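Amorpha-4,11-diene synthase (Artemisia annua, PDB 4GAX) probably cyclises farnesyl diphosphate to sesquiterpenes such as amorpha-4,11-diene or alpha-bisabolol, with the help of bound magnesium ions as in other terpene synthases. Local coordinates at residues A[255-266]-A[279-290]. Residues are numbered along the deposited sequence; the frame is centred on the assembly and turned at random.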
loop_
_atom_site.group_PDB
_atom_site.type_symbol
_atom_site.label_atom_id
_atom_site.label_comp_id
_atom_site.label_asym_id
_atom_site.label_seq_id
_atom_site.Cartn_x
_atom_site.Cartn_y
_atom_site.Cartn_z
ATOM N N HIS A 255 -0.293 3.468 -16.706
ATOM C CA HIS A 255 0.035 2.221 -16.009
ATOM C C HIS A 255 0.254 1.111 -17.015
ATOM O O HIS A 255 1.165 0.299 -16.857
ATOM C CB HIS A 255 -1.078 1.817 -15.038
ATOM C CG HIS A 255 -1.270 2.781 -13.909
ATOM N ND1 HIS A 255 -2.465 2.918 -13.236
ATOM C CD2 HIS A 255 -0.406 3.653 -13.331
ATOM C CE1 HIS A 255 -2.333 3.836 -12.293
ATOM N NE2 HIS A 255 -1.098 4.296 -12.325
ATOM N N ARG A 256 -0.583 1.077 -18.048
ATOM C CA ARG A 256 -0.443 0.059 -19.070
ATOM C C ARG A 256 0.860 0.223 -19.848
ATOM O O ARG A 256 1.472 -0.779 -20.248
ATOM C CB ARG A 256 -1.655 0.054 -20.008
ATOM C CG ARG A 256 -2.881 -0.593 -19.390
ATOM C CD ARG A 256 -2.712 -2.106 -19.270
ATOM N NE ARG A 256 -2.690 -2.749 -20.585
ATOM C CZ ARG A 256 -3.749 -3.287 -21.190
ATOM N NH1 ARG A 256 -4.937 -3.281 -20.602
ATOM N NH2 ARG A 256 -3.610 -3.848 -22.388
ATOM N N GLU A 257 1.277 1.467 -20.076
ATOM C CA GLU A 257 2.572 1.731 -20.735
ATOM C C GLU A 257 3.745 1.219 -19.890
ATOM O O GLU A 257 4.690 0.620 -20.417
ATOM C CB GLU A 257 2.763 3.236 -21.012
ATOM C CG GLU A 257 1.750 3.840 -21.991
ATOM C CD GLU A 257 2.016 5.325 -22.286
ATOM O OE1 GLU A 257 2.532 6.036 -21.393
ATOM O OE2 GLU A 257 1.715 5.780 -23.414
ATOM N N GLU A 258 3.689 1.482 -18.583
ATOM C CA GLU A 258 4.712 1.018 -17.640
ATOM C C GLU A 258 4.806 -0.507 -17.616
ATOM O O GLU A 258 5.901 -1.076 -17.636
ATOM C CB GLU A 258 4.397 1.541 -16.229
ATOM C CG GLU A 258 4.366 3.059 -16.150
ATOM C CD GLU A 258 3.784 3.579 -14.841
ATOM O OE1 GLU A 258 3.310 2.755 -14.016
ATOM O OE2 GLU A 258 3.794 4.824 -14.629
ATOM N N LEU A 259 3.651 -1.171 -17.567
ATOM C CA LEU A 259 3.616 -2.622 -17.522
ATOM C C LEU A 259 4.078 -3.213 -18.847
ATOM O O LEU A 259 4.671 -4.295 -18.881
ATOM C CB LEU A 259 2.206 -3.103 -17.183
ATOM C CG LEU A 259 2.010 -4.621 -17.102
ATOM C CD1 LEU A 259 3.033 -5.277 -16.180
ATOM C CD2 LEU A 259 0.598 -4.931 -16.609
ATOM N N SER A 260 3.792 -2.514 -19.944
ATOM C CA SER A 260 4.328 -2.908 -21.247
ATOM C C SER A 260 5.868 -2.862 -21.275
ATOM O O SER A 260 6.529 -3.780 -21.793
ATOM C CB SER A 260 3.761 -2.006 -22.346
ATOM O OG SER A 260 4.405 -2.254 -23.584
ATOM N N GLN A 261 6.433 -1.782 -20.747
ATOM C CA GLN A 261 7.882 -1.643 -20.669
ATOM C C GLN A 261 8.470 -2.717 -19.752
ATOM O O GLN A 261 9.476 -3.334 -20.069
ATOM C CB GLN A 261 8.251 -0.241 -20.169
ATOM C CG GLN A 261 7.805 0.864 -21.113
ATOM C CD GLN A 261 7.883 2.250 -20.493
ATOM O OE1 GLN A 261 7.025 3.101 -20.734
ATOM N NE2 GLN A 261 8.920 2.486 -19.700
ATOM N N LEU A 262 7.822 -2.962 -18.623
ATOM C CA LEU A 262 8.275 -4.005 -17.712
ATOM C C LEU A 262 8.158 -5.391 -18.306
ATOM O O LEU A 262 9.010 -6.255 -18.049
ATOM C CB LEU A 262 7.510 -3.927 -16.393
ATOM C CG LEU A 262 8.040 -2.813 -15.505
ATOM C CD1 LEU A 262 6.988 -2.456 -14.454
ATOM C CD2 LEU A 262 9.358 -3.253 -14.837
ATOM N N SER A 263 7.107 -5.602 -19.099
ATOM C CA SER A 263 6.871 -6.891 -19.733
ATOM C C SER A 263 7.965 -7.188 -20.736
ATOM O O SER A 263 8.412 -8.333 -20.837
ATOM C CB SER A 263 5.487 -6.949 -20.395
ATOM O OG SER A 263 4.473 -6.785 -19.417
ATOM N N LYS A 264 8.404 -6.163 -21.471
ATOM C CA LYS A 264 9.465 -6.355 -22.475
ATOM C C LYS A 264 10.797 -6.675 -21.809
ATOM O O LYS A 264 11.501 -7.596 -22.221
ATOM C CB LYS A 264 9.618 -5.120 -23.370
ATOM C CG LYS A 264 8.712 -5.142 -24.581
ATOM C CD LYS A 264 8.409 -3.740 -25.082
ATOM C CE LYS A 264 7.085 -3.713 -25.827
ATOM N NZ LYS A 264 6.784 -2.366 -26.381
ATOM N N TRP A 265 11.133 -5.881 -20.797
ATOM C CA TRP A 265 12.308 -6.109 -19.958
ATOM C C TRP A 265 12.340 -7.533 -19.408
ATOM O O TRP A 265 13.365 -8.224 -19.500
ATOM C CB TRP A 265 12.276 -5.119 -18.800
ATOM C CG TRP A 265 13.369 -5.259 -17.762
ATOM C CD1 TRP A 265 14.648 -4.755 -17.835
ATOM C CD2 TRP A 265 13.255 -5.877 -16.468
ATOM N NE1 TRP A 265 15.338 -5.050 -16.677
ATOM C CE2 TRP A 265 14.508 -5.734 -15.823
ATOM C CE3 TRP A 265 12.218 -6.551 -15.800
ATOM C CZ2 TRP A 265 14.746 -6.228 -14.535
ATOM C CZ3 TRP A 265 12.454 -7.043 -14.527
ATOM C CH2 TRP A 265 13.707 -6.878 -13.903
ATOM N N TRP A 266 11.217 -7.967 -18.838
ATOM C CA TRP A 266 11.119 -9.299 -18.237
ATOM C C TRP A 266 11.236 -10.395 -19.287
ATOM O O TRP A 266 11.921 -11.406 -19.084
ATOM C CB TRP A 266 9.795 -9.450 -17.452
ATOM C CG TRP A 266 9.703 -10.753 -16.708
ATOM C CD1 TRP A 266 8.798 -11.761 -16.910
ATOM C CD2 TRP A 266 10.583 -11.210 -15.667
ATOM N NE1 TRP A 266 9.047 -12.804 -16.043
ATOM C CE2 TRP A 266 10.141 -12.491 -15.275
ATOM C CE3 TRP A 266 11.706 -10.659 -15.032
ATOM C CZ2 TRP A 266 10.775 -13.227 -14.266
ATOM C CZ3 TRP A 266 12.329 -11.382 -14.031
ATOM C CH2 TRP A 266 11.862 -12.656 -13.655
ATOM N N ARG A 279 9.782 -18.104 -10.689
ATOM C CA ARG A 279 8.433 -17.836 -11.176
ATOM C C ARG A 279 8.396 -16.792 -12.287
ATOM O O ARG A 279 9.250 -15.908 -12.354
ATOM C CB ARG A 279 7.575 -17.324 -10.016
ATOM C CG ARG A 279 7.734 -18.115 -8.733
ATOM C CD ARG A 279 7.278 -17.327 -7.512
ATOM N NE ARG A 279 7.480 -18.111 -6.297
ATOM C CZ ARG A 279 7.261 -17.669 -5.064
ATOM N NH1 ARG A 279 6.826 -16.431 -4.865
ATOM N NH2 ARG A 279 7.480 -18.470 -4.028
ATOM N N ASP A 280 7.381 -16.889 -13.140
ATOM C CA ASP A 280 7.126 -15.887 -14.177
ATOM C C ASP A 280 5.989 -14.978 -13.682
ATOM O O ASP A 280 4.804 -15.245 -13.953
ATOM C CB ASP A 280 6.740 -16.582 -15.486
ATOM C CG ASP A 280 6.616 -15.617 -16.657
ATOM O OD1 ASP A 280 7.088 -14.464 -16.542
ATOM O OD2 ASP A 280 6.052 -16.019 -17.705
ATOM N N ARG A 281 6.345 -13.915 -12.957
ATOM C CA ARG A 281 5.360 -13.094 -12.241
ATOM C C ARG A 281 5.531 -11.590 -12.403
ATOM O O ARG A 281 5.334 -10.831 -11.434
ATOM C CB ARG A 281 5.389 -13.421 -10.742
ATOM C CG ARG A 281 4.972 -14.859 -10.405
ATOM C CD ARG A 281 3.515 -15.105 -10.775
ATOM N NE ARG A 281 3.347 -16.293 -11.612
ATOM C CZ ARG A 281 3.171 -17.523 -11.142
ATOM N NH1 ARG A 281 3.142 -17.736 -9.835
ATOM N NH2 ARG A 281 3.024 -18.541 -11.975
ATOM N N ILE A 282 5.860 -11.131 -13.607
ATOM C CA ILE A 282 6.113 -9.693 -13.756
ATOM C C ILE A 282 4.865 -8.840 -13.464
ATOM O O ILE A 282 4.970 -7.747 -12.903
ATOM C CB ILE A 282 6.756 -9.337 -15.115
ATOM C CG1 ILE A 282 7.463 -7.984 -15.026
ATOM C CG2 ILE A 282 5.726 -9.335 -16.233
ATOM C CD1 ILE A 282 8.531 -7.909 -13.912
ATOM N N VAL A 283 3.681 -9.354 -13.801
ATOM C CA VAL A 283 2.447 -8.596 -13.584
ATOM C C VAL A 283 2.246 -8.402 -12.090
ATOM O O VAL A 283 1.907 -7.311 -11.618
ATOM C CB VAL A 283 1.212 -9.307 -14.187
ATOM C CG1 VAL A 283 -0.075 -8.540 -13.827
ATOM C CG2 VAL A 283 1.357 -9.430 -15.701
ATOM N N GLU A 284 2.502 -9.473 -11.352
ATOM C CA GLU A 284 2.433 -9.465 -9.897
ATOM C C GLU A 284 3.435 -8.506 -9.241
ATOM O O GLU A 284 3.111 -7.826 -8.265
ATOM C CB GLU A 284 2.601 -10.895 -9.370
ATOM C CG GLU A 284 1.398 -11.815 -9.682
ATOM C CD GLU A 284 1.277 -12.245 -11.160
ATOM O OE1 GLU A 284 2.256 -12.117 -11.934
ATOM O OE2 GLU A 284 0.184 -12.716 -11.553
ATOM N N CYS A 285 4.648 -8.429 -9.773
ATOM C CA CYS A 285 5.637 -7.506 -9.202
ATOM C C CYS A 285 5.198 -6.073 -9.465
ATOM O O CYS A 285 5.320 -5.202 -8.604
ATOM C CB CYS A 285 7.020 -7.745 -9.803
ATOM S SG CYS A 285 7.701 -9.398 -9.449
ATOM N N TYR A 286 4.688 -5.828 -10.665
ATOM C CA TYR A 286 4.202 -4.490 -11.008
ATOM C C TYR A 286 3.024 -4.056 -10.118
ATOM O O TYR A 286 2.970 -2.913 -9.670
ATOM C CB TYR A 286 3.793 -4.418 -12.489
ATOM C CG TYR A 286 3.239 -3.059 -12.821
ATOM C CD1 TYR A 286 1.908 -2.885 -13.175
ATOM C CD2 TYR A 286 4.045 -1.940 -12.735
ATOM C CE1 TYR A 286 1.397 -1.599 -13.449
ATOM C CE2 TYR A 286 3.555 -0.664 -13.000
ATOM C CZ TYR A 286 2.227 -0.503 -13.356
ATOM O OH TYR A 286 1.747 0.770 -13.609
ATOM N N PHE A 287 2.094 -4.977 -9.856
ATOM C CA PHE A 287 0.904 -4.654 -9.065
ATOM C C PHE A 287 1.315 -4.236 -7.665
ATOM O O PHE A 287 0.766 -3.300 -7.091
ATOM C CB PHE A 287 -0.075 -5.845 -9.019
ATOM C CG PHE A 287 -1.446 -5.483 -8.503
ATOM C CD1 PHE A 287 -2.300 -4.692 -9.263
ATOM C CD2 PHE A 287 -1.878 -5.931 -7.261
ATOM C CE1 PHE A 287 -3.569 -4.339 -8.785
ATOM C CE2 PHE A 287 -3.147 -5.591 -6.781
ATOM C CZ PHE A 287 -3.989 -4.791 -7.540
ATOM N N TRP A 288 2.312 -4.920 -7.129
ATOM C CA TRP A 288 2.872 -4.558 -5.835
ATOM C C TRP A 288 3.526 -3.168 -5.896
ATOM O O TRP A 288 3.307 -2.315 -5.007
ATOM C CB TRP A 288 3.874 -5.642 -5.450
ATOM C CG TRP A 288 4.344 -5.660 -4.049
ATOM C CD1 TRP A 288 4.323 -4.636 -3.148
ATOM C CD2 TRP A 288 4.930 -6.778 -3.378
ATOM N NE1 TRP A 288 4.867 -5.053 -1.952
ATOM C CE2 TRP A 288 5.245 -6.366 -2.070
ATOM C CE3 TRP A 288 5.225 -8.089 -3.758
ATOM C CZ2 TRP A 288 5.829 -7.224 -1.131
ATOM C CZ3 TRP A 288 5.808 -8.949 -2.818
ATOM C CH2 TRP A 288 6.108 -8.504 -1.525
ATOM N N ALA A 289 4.320 -2.921 -6.941
ATOM C CA ALA A 289 4.949 -1.604 -7.091
ATOM C C ALA A 289 3.868 -0.529 -7.244
ATOM O O ALA A 289 3.989 0.597 -6.716
ATOM C CB ALA A 289 5.881 -1.585 -8.293
ATOM N N LEU A 290 2.803 -0.891 -7.960
ATOM C CA LEU A 290 1.700 0.027 -8.230
ATOM C C LEU A 290 1.019 0.473 -6.940
ATOM O O LEU A 290 0.422 1.550 -6.881
ATOM C CB LEU A 290 0.686 -0.646 -9.157
ATOM C CG LEU A 290 -0.512 0.201 -9.594
ATOM C CD1 LEU A 290 -0.061 1.538 -10.205
ATOM C CD2 LEU A 290 -1.377 -0.583 -10.573
#
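Leu259 faces Tyr286, and Ser263 faces Ile282, where the helix of 255-266 and that of 282-290 run obliquely antiparallel, their axes 139° apart and 10.1 Å away at closest approach. Residues four apart, Ile282 and Tyr286, enter the first helix as knobs into holes. Ile282 sits among Leu262, Ser263, Trp265 and Trp266; beta-branched and compact, it lays CB over the face of the Trp266 indole, 3.6 Å from Trp266 CG, while CD1 meets the edge of Trp265. The same indole binds through its rim: Trp266 NE1 donates to Asp280 OD1 at 2.6 Å, with the acceptor in the ring plane, tying the helix to the residues leading into Arg281, the N-cap.

Tyr286 is long enough to span the interface. With CG anti to the backbone N (chi1 178°), its ring lies among His255, Glu258, Leu259 and Leu262: Leu259 CB lies over one face, toward the rim, and Leu262 CD1 comes within 3.4 Å of Tyr286 CD2. Tyr286 OH donates to Glu258 OE1 at 2.6 Å, on the anti side of a carboxylate turned 79° from the ring. Glu258 OE2 forms a salt bridge with Arg302 and a hydrogen bond with Ser299; the arginine probably favours the ionised acid. Replacing Tyr286 with an alanine would probably open a gap between Leu259 and Leu262 and leave Glu258 OE1 without this donor.

One turn on from Tyr286, Leu290 CD1 sits over the His255 imidazole, 3.6 Å from His255 NE2, in a CH-pi contact; NE2 is hydrogen-bonded to Phe294 O. Leu290 also touches Arg302 of helix 299-322, and His255 touches Leu557 of helix 547-557. Two knobs a helical turn apart thus join helix 238-269 to helix 282-292 within the all-helical terpene synthase fold.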